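Local coordinates for Slr0280 protein (Synechocystis sp., PDB 5H3K) that is of unknown function but carries a C-terminal phosphodiester glycosidase family region, so it may release sugars from phosphodiester-linked glycosides, at residues A[105-110]-A[250-255]; A[172-177]-A[255-260]. One frame throughout, in Å; residues are numbered along the deposited sequence.

Both contacts lie at one end of an elongated chain, about 31 and 32 Å from its centre, and their own centres are about 7 Å apart. Interaction 1 sets the 105-110 loop against the edge strand 247-253; interaction 2 sets the 172-177 connection against the next strand, 258-264. The two strands form a hairpin, with probable hydrogen bonds from Val260 N to Ser251 O (2.8 Å) and from Leu253 N to Arg258 O (3.0 Å). The two loops also meet: Phe107 CE2 lies 3.3 Å from Ala175 O, and the rings of Trp106 and Phe176 pack together. Together the two contacts join the loops 105-110 and 172-177 to the hairpin.

Interaction 1: residues A[105-110]-A[250-255]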
ATOM      1  N   GLN A 105       3.207  13.248 -22.475  1.00 15.14           N
ATOM      2  CA  GLN A 105       2.864  14.601 -22.902  1.00 20.37           C
ATOM      3  C   GLN A 105       3.210  15.571 -21.783  1.00 19.62           C
ATOM      4  O   GLN A 105       2.823  15.361 -20.631  1.00 18.39           O
ATOM      5  CB  GLN A 105       1.379  14.718 -23.269  1.00 21.26           C
ATOM      6  CG  GLN A 105       1.021  14.199 -24.659  1.00 30.83           C
ATOM      7  CD  GLN A 105       1.513  15.111 -25.791  1.00 37.53           C
ATOM      8  OE1 GLN A 105       2.696  15.458 -25.861  1.00 37.88           O
ATOM      9  NE2 GLN A 105       0.600  15.497 -26.683  1.00 37.69           N
ATOM     10  N   TRP A 106       3.962  16.612 -22.118  1.00 17.40           N
ATOM     11  CA  TRP A 106       4.336  17.632 -21.143  1.00 17.71           C
ATOM     12  C   TRP A 106       4.734  18.902 -21.892  1.00 19.28           C
ATOM     13  O   TRP A 106       5.896  19.073 -22.287  1.00 19.88           O
ATOM     14  CB  TRP A 106       5.474  17.143 -20.225  1.00 15.74           C
ATOM     15  CG  TRP A 106       5.786  18.095 -19.097  1.00 16.68           C
ATOM     16  CD1 TRP A 106       5.049  18.301 -17.963  1.00 18.07           C
ATOM     17  CD2 TRP A 106       6.919  18.975 -19.005  1.00 13.70           C
ATOM     18  NE1 TRP A 106       5.653  19.260 -17.176  1.00 16.89           N
ATOM     19  CE2 TRP A 106       6.794  19.681 -17.793  1.00 15.30           C
ATOM     20  CE3 TRP A 106       8.012  19.230 -19.831  1.00 16.21           C
ATOM     21  CZ2 TRP A 106       7.739  20.627 -17.394  1.00 15.60           C
ATOM     22  CZ3 TRP A 106       8.949  20.170 -19.426  1.00 15.46           C
ATOM     23  CH2 TRP A 106       8.806  20.856 -18.221  1.00 18.94           C
ATOM     24  N   PHE A 107       3.752  19.782 -22.081  1.00 16.96           N
ATOM     25  CA  PHE A 107       3.926  21.001 -22.862  1.00 17.12           C
ATOM     26  C   PHE A 107       4.563  20.679 -24.215  1.00 18.37           C
ATOM     27  O   PHE A 107       5.547  21.294 -24.620  1.00 20.50           O
ATOM     28  CB  PHE A 107       4.752  22.018 -22.084  1.00 13.57           C
ATOM     29  CG  PHE A 107       4.104  22.464 -20.793  1.00 13.60           C
ATOM     30  CD1 PHE A 107       3.085  23.405 -20.802  1.00 14.51           C
ATOM     31  CD2 PHE A 107       4.511  21.937 -19.576  1.00 15.90           C
ATOM     32  CE1 PHE A 107       2.485  23.824 -19.619  1.00 13.32           C
ATOM     33  CE2 PHE A 107       3.912  22.348 -18.388  1.00 13.89           C
ATOM     34  CZ  PHE A 107       2.901  23.294 -18.413  1.00 11.37           C
ATOM     35  N   SER A 108       3.984  19.700 -24.897  1.00 23.10           N
ATOM     36  CA  SER A 108       4.483  19.253 -26.188  1.00 25.25           C
ATOM     37  C   SER A 108       3.366  19.162 -27.229  1.00 25.08           C
ATOM     38  O   SER A 108       2.267  18.693 -26.932  1.00 33.61           O
ATOM     39  CB  SER A 108       5.202  17.907 -26.032  1.00 28.21           C
ATOM     40  OG  SER A 108       4.554  17.062 -25.093  1.00 26.79           O
ATOM     41  N   GLY A 109       3.639  19.624 -28.445  1.00 33.00           N
ATOM     42  CA  GLY A 109       2.691  19.443 -29.535  1.00 35.35           C
ATOM     43  C   GLY A 109       2.638  17.983 -29.959  1.00 38.68           C
ATOM     44  O   GLY A 109       1.560  17.419 -30.189  1.00 39.22           O
ATOM     45  N   ASP A 110       3.818  17.373 -30.051  1.00 36.11           N
ATOM     46  CA  ASP A 110       3.959  15.959 -30.385  1.00 31.67           C
ATOM     47  C   ASP A 110       4.233  15.161 -29.128  1.00 35.91           C
ATOM     48  O   ASP A 110       4.898  15.656 -28.223  1.00 33.55           O
ATOM     49  CB  ASP A 110       5.140  15.770 -31.334  1.00 38.94           C
ATOM     50  CG  ASP A 110       4.979  16.543 -32.618  1.00 40.29           C
ATOM     51  OD1 ASP A 110       3.838  16.606 -33.125  1.00 42.64           O
ATOM     52  OD2 ASP A 110       5.991  17.087 -33.113  1.00 40.61           O
ATOM     53  N   VAL A 250      -5.749  17.486 -14.301  1.00 12.16           N
ATOM     54  CA  VAL A 250      -4.867  18.533 -14.805  1.00 13.08           C
ATOM     55  C   VAL A 250      -4.065  18.054 -16.005  1.00 16.20           C
ATOM     56  O   VAL A 250      -3.536  16.942 -15.998  1.00 16.67           O
ATOM     57  CB  VAL A 250      -3.889  19.001 -13.710  1.00 11.09           C
ATOM     58  CG1 VAL A 250      -3.082  20.209 -14.184  1.00 11.71           C
ATOM     59  CG2 VAL A 250      -4.649  19.349 -12.452  1.00 12.50           C
ATOM     60  N   SER A 251      -3.968  18.898 -17.032  1.00 13.51           N
ATOM     61  CA  SER A 251      -3.212  18.559 -18.237  1.00 15.04           C
ATOM     62  C   SER A 251      -2.532  19.791 -18.818  1.00 16.16           C
ATOM     63  O   SER A 251      -2.715  20.907 -18.317  1.00 13.46           O
ATOM     64  CB  SER A 251      -4.131  17.941 -19.281  1.00 16.49           C
ATOM     65  OG  SER A 251      -5.212  18.813 -19.555  1.00 19.23           O
ATOM     66  N   THR A 252      -1.743  19.596 -19.873  1.00 15.44           N
ATOM     67  CA  THR A 252      -1.002  20.703 -20.470  1.00 13.79           C
ATOM     68  C   THR A 252      -1.359  20.890 -21.947  1.00 17.43           C
ATOM     69  O   THR A 252      -1.890  19.979 -22.587  1.00 15.90           O
ATOM     70  CB  THR A 252       0.519  20.527 -20.322  1.00 17.24           C
ATOM     71  OG1 THR A 252       0.951  19.398 -21.094  1.00 17.50           O
ATOM     72  CG2 THR A 252       0.897  20.325 -18.858  1.00 14.89           C
ATOM     73  N   LEU A 253      -1.083  22.086 -22.466  1.00 18.48           N
ATOM     74  CA  LEU A 253      -1.288  22.410 -23.878  1.00 17.29           C
ATOM     75  C   LEU A 253      -0.166  23.329 -24.322  1.00 17.11           C
ATOM     76  O   LEU A 253       0.560  23.873 -23.489  1.00 15.74           O
ATOM     77  CB  LEU A 253      -2.633  23.108 -24.088  1.00 17.87           C
ATOM     78  CG  LEU A 253      -3.917  22.290 -23.922  1.00 20.25           C
ATOM     79  CD1 LEU A 253      -5.151  23.166 -24.079  1.00 15.46           C
ATOM     80  CD2 LEU A 253      -3.954  21.132 -24.909  1.00 22.09           C
ATOM     81  N   THR A 254      -0.024  23.504 -25.636  1.00 18.27           N
ATOM     82  CA  THR A 254       0.969  24.428 -26.185  1.00 17.84           C
ATOM     83  C   THR A 254       0.295  25.431 -27.108  1.00 18.45           C
ATOM     84  O   THR A 254      -0.906  25.322 -27.381  1.00 20.84           O
ATOM     85  CB  THR A 254       2.068  23.698 -26.987  1.00 19.33           C
ATOM     86  OG1 THR A 254       1.460  22.843 -27.963  1.00 22.38           O
ATOM     87  CG2 THR A 254       2.933  22.866 -26.069  1.00 23.60           C
ATOM     88  N   SER A 255       1.074  26.402 -27.581  1.00 19.89           N
ATOM     89  CA  SER A 255       0.586  27.433 -28.511  1.00 19.38           C
ATOM     90  C   SER A 255      -0.761  28.036 -28.122  1.00 18.68           C
ATOM     91  O   SER A 255      -1.747  27.862 -28.841  1.00 22.09           O
ATOM     92  CB  SER A 255       0.502  26.859 -29.929  1.00 23.25           C
ATOM     93  OG  SER A 255       1.731  26.250 -30.284  1.00 28.63           O
TER
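Phe107 meets Thr252 through both its backbone and its ring. The polar part is a single hydrogen bond, from Phe107 N to Thr252 OG1, 3.0 Å long and nearly straight at 171°. With chi1 at 66°, the Thr252 hydroxyl sits between its own backbone N and carbonyl carbon and faces the loop, while the methyl takes the position beside the N. Within the loop, Ser108 OG accepts a second bond from Trp106 N at 3.1 Å, which ties down the bend around Phe107, whose backbone is in the left-handed region.

The apolar part centres on the Phe107 ring. Thr252 CG2 comes down over one face as a CH-pi contact, 3.7 Å from the ring centroid and 17° off the normal. The ring is itself edge-on to the indole of Trp106, with Phe107 CD2 above the middle of that indole. Further along, Thr254 CG2 presses on the loop backbone, 3.3 Å from Phe107 C. Outside the contact the Trp106 ring meets that of Phe176, and Pro174 touches both Trp106 and Phe107.

In fold terms, a loop linking the antiparallel strands 101-105 and 112-119 of the N-terminal sheet docks onto 247-253, an outermost strand of a separate four-stranded antiparallel sheet: an inter-sheet interface made by loop-to-edge-strand contact.

Interaction 2: residues A[172-177]-A[255-260]; sequences SQPAFW and SPFRLV
Pro174 lies over one face of the Phe257 ring, its CD 3.8 Å from the centroid and 16° off the normal, a CH-pi contact shifted toward the rim. The backbone just before the proline closes in as well: Ser172 O comes to the ring edge, near its plane, 3.5 Å from Phe257 CD1, and Gln173 CA approaches the same carbon obliquely. In Phe257 CG stands anti to the carbonyl carbon (chi1 -66°), and this lays the ring against Ser172, Gln173 and Pro174.

Two residues on, Leu259 pushes its CD1 methyl onto the indole of Trp177, 3.5 Å from the centroid of the five-membered ring and 11° off the normal. This pair belongs to the core of a beta sandwich: Leu259 is on a strand of one four-stranded antiparallel sheet, Trp177 opens the first strand of the other, and 172-176 is the crossing between them. An alanine in place of Phe257 would probably strip the aromatic ring from Pro174 CD and open a gap beside Ser172 O and Gln173 CA.

Farther out, Phe257 and Leu259 are held by backbone hydrogen bonds to Leu171 and Leu169. Ser172 OG bonds to Gln152 N. The turn entering the strand, with its cis peptide before Pro256, is braced by Arg258 NE, which donates to Pro256 O at 2.9 Å, while Arg258 NH2 reaches Thr254 O.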
ATOM      1  N   SER A 172       4.388  31.370 -19.739  1.00  9.79           N
ATOM      2  CA  SER A 172       5.418  31.817 -20.678  1.00 14.56           C
ATOM      3  C   SER A 172       6.335  30.676 -21.121  1.00 17.51           C
ATOM      4  O   SER A 172       6.914  30.718 -22.215  1.00 13.98           O
ATOM      5  CB  SER A 172       6.257  32.928 -20.060  1.00 13.93           C
ATOM      6  OG  SER A 172       6.982  32.441 -18.953  1.00 11.71           O
ATOM      7  N   GLN A 173       6.480  29.669 -20.260  1.00 13.14           N
ATOM      8  CA  GLN A 173       7.347  28.520 -20.516  1.00 16.61           C
ATOM      9  C   GLN A 173       6.710  27.307 -19.846  1.00 15.79           C
ATOM     10  O   GLN A 173       5.841  27.465 -18.973  1.00 11.83           O
ATOM     11  CB  GLN A 173       8.744  28.741 -19.917  1.00 12.11           C
ATOM     12  CG  GLN A 173       9.511  29.946 -20.466  1.00 14.14           C
ATOM     13  CD  GLN A 173       9.924  29.759 -21.916  1.00 16.46           C
ATOM     14  OE1 GLN A 173      10.090  28.628 -22.379  1.00 17.05           O
ATOM     15  NE2 GLN A 173      10.099  30.866 -22.637  1.00 15.70           N
ATOM     16  N   PRO A 174       7.132  26.099 -20.246  1.00 15.89           N
ATOM     17  CA  PRO A 174       6.691  24.902 -19.520  1.00 13.46           C
ATOM     18  C   PRO A 174       7.059  25.020 -18.048  1.00 12.84           C
ATOM     19  O   PRO A 174       8.034  25.702 -17.703  1.00 13.07           O
ATOM     20  CB  PRO A 174       7.508  23.785 -20.169  1.00 11.22           C
ATOM     21  CG  PRO A 174       7.745  24.268 -21.570  1.00 16.74           C
ATOM     22  CD  PRO A 174       7.974  25.767 -21.410  1.00 15.64           C
ATOM     23  N   ALA A 175       6.287  24.368 -17.186  1.00 11.87           N
ATOM     24  CA  ALA A 175       6.525  24.468 -15.757  1.00 11.29           C
ATOM     25  C   ALA A 175       6.220  23.147 -15.069  1.00 11.16           C
ATOM     26  O   ALA A 175       5.242  22.486 -15.397  1.00 10.24           O
ATOM     27  CB  ALA A 175       5.675  25.591 -15.157  1.00 11.77           C
ATOM     28  N   PHE A 176       7.068  22.759 -14.127  1.00  9.20           N
ATOM     29  CA  PHE A 176       6.781  21.586 -13.311  1.00  9.95           C
ATOM     30  C   PHE A 176       5.597  21.888 -12.398  1.00 12.33           C
ATOM     31  O   PHE A 176       5.439  23.016 -11.928  1.00 13.74           O
ATOM     32  CB  PHE A 176       7.996  21.234 -12.476  1.00 10.87           C
ATOM     33  CG  PHE A 176       9.229  20.976 -13.290  1.00 11.11           C
ATOM     34  CD1 PHE A 176       9.170  20.162 -14.413  1.00 14.66           C
ATOM     35  CD2 PHE A 176      10.437  21.563 -12.950  1.00 16.30           C
ATOM     36  CE1 PHE A 176      10.307  19.911 -15.175  1.00 14.21           C
ATOM     37  CE2 PHE A 176      11.589  21.315 -13.707  1.00 20.40           C
ATOM     38  CZ  PHE A 176      11.518  20.490 -14.820  1.00 15.27           C
ATOM     39  N   TRP A 177       4.769  20.885 -12.141  1.00  9.13           N
ATOM     40  CA  TRP A 177       3.623  21.081 -11.266  1.00  9.41           C
ATOM     41  C   TRP A 177       3.229  19.783 -10.571  1.00 12.96           C
ATOM     42  O   TRP A 177       3.609  18.689 -11.008  1.00  9.34           O
ATOM     43  CB  TRP A 177       2.438  21.659 -12.059  1.00 11.24           C
ATOM     44  CG  TRP A 177       2.062  20.806 -13.233  1.00  9.41           C
ATOM     45  CD1 TRP A 177       2.604  20.852 -14.496  1.00 10.00           C
ATOM     46  CD2 TRP A 177       1.082  19.761 -13.250  1.00 10.91           C
ATOM     47  NE1 TRP A 177       2.005  19.902 -15.297  1.00 12.83           N
ATOM     48  CE2 TRP A 177       1.076  19.228 -14.563  1.00 12.14           C
ATOM     49  CE3 TRP A 177       0.213  19.235 -12.291  1.00 11.58           C
ATOM     50  CZ2 TRP A 177       0.222  18.180 -14.927  1.00 13.78           C
ATOM     51  CZ3 TRP A 177      -0.629  18.193 -12.662  1.00 15.73           C
ATOM     52  CH2 TRP A 177      -0.614  17.675 -13.969  1.00 15.44           C
ATOM     53  N   SER A 255       1.074  26.402 -27.581  1.00 19.89           N
ATOM     54  CA  SER A 255       0.586  27.433 -28.511  1.00 19.38           C
ATOM     55  C   SER A 255      -0.761  28.036 -28.122  1.00 18.68           C
ATOM     56  O   SER A 255      -1.747  27.862 -28.841  1.00 22.09           O
ATOM     57  CB  SER A 255       0.502  26.859 -29.929  1.00 23.25           C
ATOM     58  OG  SER A 255       1.731  26.250 -30.284  1.00 28.63           O
ATOM     59  N   PRO A 256      -0.817  28.739 -26.975  1.00 16.53           N
ATOM     60  CA  PRO A 256       0.308  28.999 -26.079  1.00 13.35           C
ATOM     61  C   PRO A 256       0.402  27.941 -24.980  1.00 16.37           C
ATOM     62  O   PRO A 256      -0.554  27.180 -24.770  1.00 14.97           O
ATOM     63  CB  PRO A 256      -0.072  30.346 -25.465  1.00 15.56           C
ATOM     64  CG  PRO A 256      -1.566  30.242 -25.324  1.00 17.88           C
ATOM     65  CD  PRO A 256      -2.047  29.396 -26.498  1.00 16.67           C
ATOM     66  N   PHE A 257       1.546  27.889 -24.302  1.00 12.46           N
ATOM     67  CA  PHE A 257       1.705  27.002 -23.149  1.00 14.48           C
ATOM     68  C   PHE A 257       0.571  27.271 -22.153  1.00 15.37           C
ATOM     69  O   PHE A 257       0.309  28.429 -21.803  1.00 11.81           O
ATOM     70  CB  PHE A 257       3.032  27.275 -22.451  1.00 11.57           C
ATOM     71  CG  PHE A 257       4.250  26.926 -23.268  1.00 15.00           C
ATOM     72  CD1 PHE A 257       5.248  27.867 -23.474  1.00 14.30           C
ATOM     73  CD2 PHE A 257       4.415  25.651 -23.794  1.00 14.51           C
ATOM     74  CE1 PHE A 257       6.380  27.558 -24.209  1.00 17.90           C
ATOM     75  CE2 PHE A 257       5.556  25.330 -24.530  1.00 15.96           C
ATOM     76  CZ  PHE A 257       6.535  26.286 -24.741  1.00 15.44           C
ATOM     77  N   ARG A 258      -0.096  26.210 -21.699  1.00 13.24           N
ATOM     78  CA  ARG A 258      -1.209  26.346 -20.770  1.00 10.79           C
ATOM     79  C   ARG A 258      -1.255  25.171 -19.798  1.00 13.01           C
ATOM     80  O   ARG A 258      -1.053  24.020 -20.192  1.00 13.23           O
ATOM     81  CB  ARG A 258      -2.535  26.391 -21.540  1.00 13.58           C
ATOM     82  CG  ARG A 258      -2.865  27.725 -22.215  1.00 15.19           C
ATOM     83  CD  ARG A 258      -3.971  27.556 -23.244  1.00 16.96           C
ATOM     84  NE  ARG A 258      -3.465  26.965 -24.484  1.00 18.56           N
ATOM     85  CZ  ARG A 258      -4.231  26.541 -25.481  1.00 19.13           C
ATOM     86  NH1 ARG A 258      -5.550  26.625 -25.386  1.00 20.13           N
ATOM     87  NH2 ARG A 258      -3.672  26.018 -26.567  1.00 20.73           N
ATOM     88  N   LEU A 259      -1.514  25.457 -18.525  1.00 12.82           N
ATOM     89  CA  LEU A 259      -1.872  24.397 -17.596  1.00 12.04           C
ATOM     90  C   LEU A 259      -3.388  24.426 -17.494  1.00 11.65           C
ATOM     91  O   LEU A 259      -3.979  25.454 -17.153  1.00 11.72           O
ATOM     92  CB  LEU A 259      -1.230  24.603 -16.217  1.00 11.83           C
ATOM     93  CG  LEU A 259      -1.352  23.406 -15.263  1.00 12.59           C
ATOM     94  CD1 LEU A 259      -0.502  22.238 -15.748  1.00 11.41           C
ATOM     95  CD2 LEU A 259      -0.986  23.772 -13.830  1.00 11.36           C
ATOM     96  N   VAL A 260      -4.025  23.305 -17.820  1.00  9.47           N
ATOM     97  CA  VAL A 260      -5.474  23.227 -17.812  1.00 10.73           C
ATOM     98  C   VAL A 260      -5.938  22.457 -16.579  1.00 12.69           C
ATOM     99  O   VAL A 260      -5.558  21.299 -16.383  1.00 14.38           O
ATOM    100  CB  VAL A 260      -5.981  22.521 -19.076  1.00 13.82           C
ATOM    101  CG1 VAL A 260      -7.495  22.479 -19.085  1.00 15.98           C
ATOM    102  CG2 VAL A 260      -5.470  23.238 -20.306  1.00 12.77           C
TER